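PDB 2BWQ: regulating synaptic membrane exocytosis protein 2 from Rattus norvegicus, which probably takes part in neurotransmitter release as a Rab3-interacting molecule at synaptic membranes, and is seen here as its C2A domain. Local coordinates for residues I45-D50 / F74-V79; M88-L93 / L107-I112; P41-Y46 / P68-T73. All coordinates share one frame; numbering follows the deposited sequence. Where two conformers were deposited one is given.

Contact 1 of 3, residues I45-D50 / F74-V79; sequences IYFLPD and FIYSPV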
# COMPACT_ATOMS: atom_id res chain seq x y z
N ILE A 45 1.06 4.80 -3.07
CA ILE A 45 0.94 5.18 -1.67
C ILE A 45 1.18 6.65 -1.51
O ILE A 45 2.18 7.18 -2.03
CB ILE A 45 1.86 4.40 -0.78
CG1 ILE A 45 1.61 2.90 -0.97
CG2 ILE A 45 1.63 4.81 0.70
CD1 ILE A 45 2.22 1.82 0.06
N TYR A 46 0.29 7.34 -0.82
CA TYR A 46 0.51 8.71 -0.32
C TYR A 46 0.55 8.67 1.17
O TYR A 46 -0.28 8.08 1.89
CB TYR A 46 -0.60 9.66 -0.73
CG TYR A 46 -0.50 10.25 -2.10
CD1 TYR A 46 0.40 11.25 -2.35
CD2 TYR A 46 -1.32 9.82 -3.15
CE1 TYR A 46 0.49 11.83 -3.60
CE2 TYR A 46 -1.22 10.41 -4.42
CZ TYR A 46 -0.32 11.39 -4.61
OH TYR A 46 -0.24 11.98 -5.88
N PHE A 47 1.58 9.31 1.72
CA PHE A 47 1.70 9.56 3.15
C PHE A 47 1.14 10.94 3.36
O PHE A 47 1.78 11.93 2.97
CB PHE A 47 3.20 9.51 3.55
CG PHE A 47 3.44 9.63 4.98
CD1 PHE A 47 2.72 8.84 5.89
CD2 PHE A 47 4.45 10.50 5.43
CE1 PHE A 47 2.98 8.89 7.21
CE2 PHE A 47 4.73 10.58 6.80
CZ PHE A 47 3.98 9.75 7.68
N LEU A 48 -0.03 10.99 3.92
CA LEU A 48 -0.80 12.28 4.03
C LEU A 48 -0.75 12.83 5.43
O LEU A 48 -0.53 12.10 6.38
CB LEU A 48 -2.24 12.03 3.65
CG LEU A 48 -2.41 11.55 2.21
CD1 LEU A 48 -3.85 11.20 1.97
CD2 LEU A 48 -1.94 12.62 1.19
N PRO A 49 -0.91 14.14 5.64
CA PRO A 49 -1.09 15.13 4.62
C PRO A 49 0.12 15.55 3.86
O PRO A 49 1.25 15.00 4.00
CB PRO A 49 -1.61 16.35 5.41
CG PRO A 49 -1.15 16.19 6.72
CD PRO A 49 -0.95 14.71 6.99
N ASP A 50 -0.18 16.61 3.11
CA ASP A 50 0.47 16.96 1.90
C ASP A 50 0.44 15.85 0.88
O ASP A 50 1.26 14.92 0.88
CB ASP A 50 1.82 17.65 2.14
CG ASP A 50 1.62 19.13 2.44
OD1 ASP A 50 0.49 19.49 2.91
OD2 ASP A 50 2.49 20.01 2.21
N PHE A 74 9.46 1.11 0.58
CA PHE A 74 9.44 2.55 0.49
C PHE A 74 9.91 3.14 1.84
O PHE A 74 9.57 2.58 2.87
CB PHE A 74 8.05 3.06 0.20
CG PHE A 74 7.35 2.44 -1.02
CD1 PHE A 74 8.04 1.94 -2.13
CD2 PHE A 74 5.97 2.45 -1.05
CE1 PHE A 74 7.27 1.43 -3.24
CE2 PHE A 74 5.24 1.96 -2.16
CZ PHE A 74 5.92 1.46 -3.22
N ILE A 75 10.57 4.27 1.81
CA ILE A 75 11.08 4.90 3.02
C ILE A 75 10.58 6.34 3.02
O ILE A 75 10.85 7.09 2.07
CB ILE A 75 12.61 4.89 3.12
CG1 ILE A 75 13.13 3.44 3.18
CG2 ILE A 75 13.01 5.69 4.38
CD1 ILE A 75 14.50 3.30 3.74
N TYR A 76 9.85 6.69 4.07
CA TYR A 76 9.34 8.05 4.24
C TYR A 76 10.25 8.71 5.27
O TYR A 76 10.55 8.12 6.31
CB TYR A 76 7.87 7.99 4.67
CG TYR A 76 6.93 7.74 3.49
CD1 TYR A 76 6.84 8.64 2.46
CD2 TYR A 76 6.08 6.61 3.46
CE1 TYR A 76 5.97 8.44 1.37
CE2 TYR A 76 5.20 6.39 2.39
CZ TYR A 76 5.14 7.33 1.34
OH TYR A 76 4.27 7.13 0.28
N SER A 77 10.74 9.91 5.01
CA SER A 77 11.55 10.60 5.99
C SER A 77 11.54 12.08 5.67
O SER A 77 11.51 12.40 4.48
CB SER A 77 12.99 10.14 5.84
OG SER A 77 13.90 10.86 6.70
N PRO A 78 11.57 12.97 6.66
CA PRO A 78 11.59 12.68 8.10
C PRO A 78 10.21 12.37 8.61
O PRO A 78 9.20 12.91 8.09
CB PRO A 78 11.98 14.04 8.70
CG PRO A 78 11.45 15.07 7.72
CD PRO A 78 11.65 14.42 6.37
N VAL A 79 10.13 11.47 9.58
CA VAL A 79 8.86 11.15 10.27
C VAL A 79 9.08 11.14 11.77
O VAL A 79 10.09 10.59 12.24
CB VAL A 79 8.28 9.75 9.83
CG1 VAL A 79 6.95 9.49 10.58
CG2 VAL A 79 8.03 9.82 8.33

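Contact 2 of 3, residues M88-L93 / L107-I112; sequences MLEITL and LGEILI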
# COMPACT_ATOMS: atom_id res chain seq x y z
N MET A 88 -1.53 9.58 7.89
CA MET A 88 -2.13 8.34 7.41
C MET A 88 -1.53 7.91 6.11
O MET A 88 -1.02 8.75 5.35
CB MET A 88 -3.65 8.46 7.26
CG MET A 88 -4.08 9.41 6.21
SD MET A 88 -5.84 9.78 6.46
CE MET A 88 -6.12 10.80 4.98
N LEU A 89 -1.56 6.62 5.85
CA LEU A 89 -1.12 6.09 4.57
C LEU A 89 -2.30 5.74 3.71
O LEU A 89 -3.15 4.94 4.11
CB LEU A 89 -0.31 4.79 4.81
CG LEU A 89 1.03 4.99 5.48
CD1 LEU A 89 1.54 3.62 5.98
CD2 LEU A 89 2.07 5.55 4.51
N GLU A 90 -2.41 6.39 2.55
CA GLU A 90 -3.46 6.08 1.58
C GLU A 90 -2.87 5.16 0.53
O GLU A 90 -1.99 5.54 -0.26
CB GLU A 90 -3.97 7.38 0.93
CG GLU A 90 -5.02 7.14 -0.16
CD GLU A 90 -5.02 8.28 -1.14
OE1 GLU A 90 -5.61 9.29 -0.83
OE2 GLU A 90 -4.48 8.10 -2.27
N ILE A 91 -3.30 3.91 0.57
CA ILE A 91 -2.76 2.83 -0.27
C ILE A 91 -3.82 2.42 -1.26
O ILE A 91 -4.90 2.02 -0.86
CB ILE A 91 -2.33 1.65 0.63
CG1 ILE A 91 -1.28 2.17 1.62
CG2 ILE A 91 -1.80 0.49 -0.25
CD1 ILE A 91 -1.09 1.17 2.86
N THR A 92 -3.54 2.58 -2.54
CA THR A 92 -4.53 2.27 -3.59
C THR A 92 -3.95 1.32 -4.58
O THR A 92 -2.76 1.40 -4.92
CB THR A 92 -5.08 3.56 -4.27
OG1 THR A 92 -3.99 4.34 -4.79
CG2 THR A 92 -5.87 4.37 -3.25
N LEU A 93 -4.81 0.42 -5.09
CA LEU A 93 -4.40 -0.58 -6.07
C LEU A 93 -5.12 -0.24 -7.39
O LEU A 93 -6.30 0.12 -7.38
CB LEU A 93 -4.85 -1.96 -5.57
CG LEU A 93 -4.47 -3.10 -6.52
CD1 LEU A 93 -2.96 -3.36 -6.55
CD2 LEU A 93 -5.25 -4.34 -6.16
N LEU A 107 -8.88 -0.48 -8.10
CA LEU A 107 -9.16 -1.82 -7.54
C LEU A 107 -9.27 -1.80 -6.01
O LEU A 107 -9.31 -2.84 -5.38
CB LEU A 107 -8.10 -2.83 -7.93
CG LEU A 107 -7.99 -3.15 -9.44
CD1 LEU A 107 -6.81 -4.12 -9.72
CD2 LEU A 107 -9.31 -3.69 -9.96
N GLY A 108 -9.22 -0.62 -5.39
CA GLY A 108 -9.48 -0.57 -3.96
C GLY A 108 -8.46 0.20 -3.18
O GLY A 108 -7.40 0.55 -3.69
N GLU A 109 -8.85 0.53 -1.95
CA GLU A 109 -8.06 1.41 -1.10
C GLU A 109 -7.95 0.80 0.27
O GLU A 109 -8.91 0.19 0.79
CB GLU A 109 -8.79 2.80 -0.99
CG GLU A 109 -8.07 3.78 -0.02
CD GLU A 109 -8.60 5.15 -0.08
OE1 GLU A 109 -9.15 5.50 -1.10
OE2 GLU A 109 -8.42 5.83 0.91
N ILE A 110 -6.78 0.96 0.87
CA ILE A 110 -6.57 0.68 2.29
C ILE A 110 -6.04 1.99 2.89
O ILE A 110 -5.09 2.58 2.39
CB ILE A 110 -5.51 -0.43 2.42
CG1 ILE A 110 -6.06 -1.74 1.83
CG2 ILE A 110 -5.01 -0.61 3.87
CD1 ILE A 110 -4.94 -2.61 1.30
N LEU A 111 -6.65 2.49 3.93
CA LEU A 111 -6.28 3.79 4.55
C LEU A 111 -5.85 3.49 5.98
O LEU A 111 -6.70 3.06 6.79
CB LEU A 111 -7.47 4.77 4.51
CG LEU A 111 -7.17 6.18 4.92
CD1 LEU A 111 -6.15 6.84 3.97
CD2 LEU A 111 -8.51 6.96 4.88
N ILE A 112 -4.57 3.69 6.28
CA ILE A 112 -4.06 3.27 7.60
C ILE A 112 -3.69 4.51 8.38
O ILE A 112 -2.75 5.22 8.03
CB ILE A 112 -2.83 2.35 7.43
CG1 ILE A 112 -3.23 1.06 6.70
CG2 ILE A 112 -2.19 2.02 8.82
CD1 ILE A 112 -2.05 0.14 6.45

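Contact 3 of 3, residues P41-Y46 / P68-T73; sequences PYVKIY and PKWNQT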
# COMPACT_ATOMS: atom_id res chain seq x y z
N PRO A 41 -1.46 -5.02 -12.29
CA PRO A 41 -1.63 -4.22 -11.05
C PRO A 41 -0.40 -3.44 -10.58
O PRO A 41 0.75 -3.91 -10.71
CB PRO A 41 -2.09 -5.27 -10.02
CG PRO A 41 -1.43 -6.56 -10.51
CD PRO A 41 -1.28 -6.45 -12.00
N TYR A 42 -0.68 -2.27 -9.99
CA TYR A 42 0.33 -1.51 -9.24
C TYR A 42 -0.33 -0.91 -8.04
O TYR A 42 -1.52 -0.72 -8.00
CB TYR A 42 1.07 -0.47 -10.09
CG TYR A 42 0.19 0.69 -10.52
CD1 TYR A 42 0.11 1.87 -9.72
CD2 TYR A 42 -0.45 0.67 -11.77
CE1 TYR A 42 -0.64 2.96 -10.13
CE2 TYR A 42 -1.24 1.76 -12.17
CZ TYR A 42 -1.27 2.90 -11.34
OH TYR A 42 -2.00 4.01 -11.77
N VAL A 43 0.53 -0.57 -7.07
CA VAL A 43 0.09 0.11 -5.85
C VAL A 43 0.69 1.49 -5.78
O VAL A 43 1.83 1.68 -6.12
CB VAL A 43 0.55 -0.69 -4.61
CG1 VAL A 43 0.18 0.05 -3.33
CG2 VAL A 43 -0.18 -2.03 -4.55
N LYS A 44 -0.14 2.46 -5.41
CA LYS A 44 0.27 3.85 -5.12
C LYS A 44 0.08 4.12 -3.65
O LYS A 44 -0.92 3.67 -3.05
CB LYS A 44 -0.61 4.81 -5.93
CG LYS A 44 -0.21 6.25 -5.78
CD LYS A 44 -0.85 7.11 -6.91
CE LYS A 44 -2.38 7.13 -6.79
NZ LYS A 44 -3.01 7.96 -7.87
N ILE A 45 1.06 4.80 -3.07
CA ILE A 45 0.94 5.18 -1.67
C ILE A 45 1.18 6.65 -1.51
O ILE A 45 2.18 7.18 -2.03
CB ILE A 45 1.86 4.40 -0.78
CG1 ILE A 45 1.61 2.90 -0.97
CG2 ILE A 45 1.63 4.81 0.70
CD1 ILE A 45 2.22 1.82 0.06
N TYR A 46 0.29 7.34 -0.82
CA TYR A 46 0.51 8.71 -0.32
C TYR A 46 0.55 8.67 1.17
O TYR A 46 -0.28 8.08 1.89
CB TYR A 46 -0.60 9.66 -0.73
CG TYR A 46 -0.50 10.25 -2.10
CD1 TYR A 46 0.40 11.25 -2.35
CD2 TYR A 46 -1.32 9.82 -3.15
CE1 TYR A 46 0.49 11.83 -3.60
CE2 TYR A 46 -1.22 10.41 -4.42
CZ TYR A 46 -0.32 11.39 -4.61
OH TYR A 46 -0.24 11.98 -5.88
N PRO A 68 -0.04 -10.52 -7.79
CA PRO A 68 1.23 -9.81 -8.04
C PRO A 68 2.14 -9.86 -6.83
O PRO A 68 1.66 -9.80 -5.69
CB PRO A 68 0.77 -8.36 -8.26
CG PRO A 68 -0.52 -8.28 -7.46
CD PRO A 68 -1.20 -9.59 -7.78
N LYS A 69 3.42 -9.88 -7.08
CA LYS A 69 4.45 -9.85 -6.02
C LYS A 69 5.37 -8.72 -6.40
O LYS A 69 6.10 -8.78 -7.39
CB LYS A 69 5.21 -11.17 -5.93
CG LYS A 69 4.24 -12.24 -5.57
CD LYS A 69 4.78 -13.62 -5.76
CE LYS A 69 3.74 -14.64 -5.23
NZ LYS A 69 2.49 -14.69 -6.08
N TRP A 70 5.35 -7.67 -5.63
CA TRP A 70 6.24 -6.55 -5.87
C TRP A 70 7.47 -6.56 -4.99
O TRP A 70 8.55 -6.22 -5.46
CB TRP A 70 5.49 -5.21 -5.64
CG TRP A 70 4.28 -4.99 -6.52
CD1 TRP A 70 4.26 -4.52 -7.83
CD2 TRP A 70 2.93 -5.19 -6.14
NE1 TRP A 70 2.95 -4.47 -8.27
CE2 TRP A 70 2.10 -4.83 -7.23
CE3 TRP A 70 2.31 -5.65 -4.95
CZ2 TRP A 70 0.71 -4.92 -7.17
CZ3 TRP A 70 0.92 -5.70 -4.88
CH2 TRP A 70 0.13 -5.32 -5.99
N ASN A 71 7.27 -6.85 -3.71
CA ASN A 71 8.40 -6.86 -2.74
C ASN A 71 9.24 -5.59 -2.77
O ASN A 71 10.46 -5.66 -2.85
CB ASN A 71 9.27 -8.12 -2.95
CG ASN A 71 8.47 -9.37 -2.85
OD1 ASN A 71 7.71 -9.49 -1.91
ND2 ASN A 71 8.55 -10.24 -3.87
N GLN A 72 8.57 -4.44 -2.68
CA GLN A 72 9.24 -3.14 -2.73
C GLN A 72 9.13 -2.45 -1.37
O GLN A 72 8.06 -2.48 -0.75
CB GLN A 72 8.62 -2.29 -3.82
CG GLN A 72 9.08 -2.75 -5.23
CD GLN A 72 8.53 -1.86 -6.33
OE1 GLN A 72 7.67 -2.28 -7.11
NE2 GLN A 72 9.06 -0.65 -6.44
N THR A 73 10.22 -1.81 -0.96
CA THR A 73 10.28 -1.08 0.31
C THR A 73 10.42 0.38 0.02
O THR A 73 11.33 0.84 -0.68
CB THR A 73 11.42 -1.57 1.10
OG1 THR A 73 11.17 -2.93 1.51
CG2 THR A 73 11.61 -0.76 2.42

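Contact 1 of 3, residues I45-D50 / F74-V79
Phe74 meets Ile45 with the edge of its ring. CG1 of Ile45 lies in the ring plane, and CD1 of Ile45 comes within 3.8 Å of CE2 of Phe74. The contact falls between two strands whose short segments run almost in the same direction, 15° apart with axes 9.7 Å from each other. That spacing is too wide for backbone hydrogen bonds, so side chains alone bridge it. Next inward-pointing along the segment is Tyr76, modelled in two conformers; what follows holds for one of them. CB of Phe47 stands over the centre of the Tyr76 ring, 3.6 Å from its centroid and almost on the normal, a CH-pi contact. The two rings themselves are near parallel, with planes at 26°, but they are slid so far apart, centroids 5.0 Å from each other, that they hardly overlap. The phenol end reaches Ile45, where CG2 of Ile45 sits 3.5 Å from OH of Tyr76 at the ring edge. The backbone O of Ile45 is also close to this hydroxyl, but the angle is poor and no hydrogen bond forms; the hydroxyl is instead hydrogen-bonded to the backbone O of Asn55. Beyond it the cis peptide between Ser77 and Pro78 turns the chain, and Val79 points back inward. Its CG2, lying anti to the carbonyl carbon and beside the backbone N, packs 3.7 Å from CE2 of Phe47. Phe47 owes this reach to a CG anti to its own backbone N (chi1 -174°), which sends the ring toward Val79, while Leu20 and Leu89 pack on it from the two sheets. Such interlocked aromatic and aliphatic side chains between facing strands are typical of the core of the C2-domain beta sandwich.

Contact 2 of 3, residues M88-L93 / L107-I112
Leu89 and Ile112 exchange backbone hydrogen bonds, N of Leu89 to O of Ile112 and N of Ile112 to O of Leu89, each 2.9 Å. Ile91 and Ile110 repeat the pattern; O of Ile91 takes N of Ile110 at 2.8 Å, and also a CA-H contact from Glu109. Toward Leu107 the register slips: Leu93 N gives to Gly108 O, but Leu93 O is taken by Leu107 N at 2.7 Å. The residues between these pairs serve other neighbours: the backbones of Met88, Glu90 and Thr92 are hydrogen-bonded to Leu48, Tyr46 and Lys44 of strand 41-48, and that of Glu109 to Gln129. The Thr92 hydroxyl is hydrogen-bonded to Trp94 NE1. On the core face CD1 of Ile91 touches CD1 of Ile112. On the other face Glu109 lies alongside Thr92, its CG 4.0 Å from CG2 of Thr92, and its OE2 comes 3.8 Å from CG of Glu90. With an alanine in place of Glu109, these two carbons would probably lose the chain lying against them and be left more open to solvent. The two carboxylates, their charged atoms not in contact (OE1 of Glu90 to OE2 of Glu109, 4.8 Å), would probably repel weakly.

Contact 3 of 3, residues P41-Y46 / P68-T73
Val43 sends its CG2 over one face of the Trp70 indole, 3.6 Å from CH2 of Trp70, a CH-pi contact offset toward the rim of the six-membered ring. CG2 lies anti to the carbonyl carbon, beside the backbone N, which points it at the ring. Pro68, two residues before Trp70, covers the opposite face with CB, so the indole is sandwiched between a methyl of strand 41-48 and the proline that precedes its own strand. At the ring edge NE1 of Trp70 gives a weak, bent hydrogen bond to O of Pro41, at 3.3 Å and 146°, and CB of Pro41 rests 4.0 Å from CZ2 of Trp70. The two prolines close this end, CG of Pro41 lying 3.6 Å from CG of Pro68. Tyr42 is buried here too, though its CB points away and its ring stacks on Trp94.

The contact is confined to the Pro41 end; the strand segments run 32° apart in direction, with axes 9.0 Å from each other. Gln72 points inward, yet its OE1 stays 7.1 Å from O of Val43 and is hydrogen-bonded to Lys60 N instead. Lys69, Asn71 and Thr73 belong to the solvent side, and Asn71 and Gln72 both face Ile24 in a G1 beta bulge. Apolar packing of this kind between two four-stranded sheets is that of the C2-domain beta sandwich.

In the fold
Contacts 1 and 3 use the same two strands, 41-48 and 69-76, and share Ile45 and Tyr46. Their centres are about 15 Å apart, and together they zip the two sheets along one side of the sandwich. Contact 2 lies within a single sheet, its centre about 13 Å from that of contact 1 and about 11 Å from that of contact 3. Strand 41-48 is its neighbour: Tyr46 O and Glu90 N (2.8 Å), and Lys44 N and Thr92 O (2.9 Å), are probably hydrogen-bonded. Side chains extend the join, with Phe47 CD1 of contact 1 packed 3.6 Å from Leu89 CD2 of contact 2. In-sheet bonding and between-sheet packing thus meet on strand 41-48.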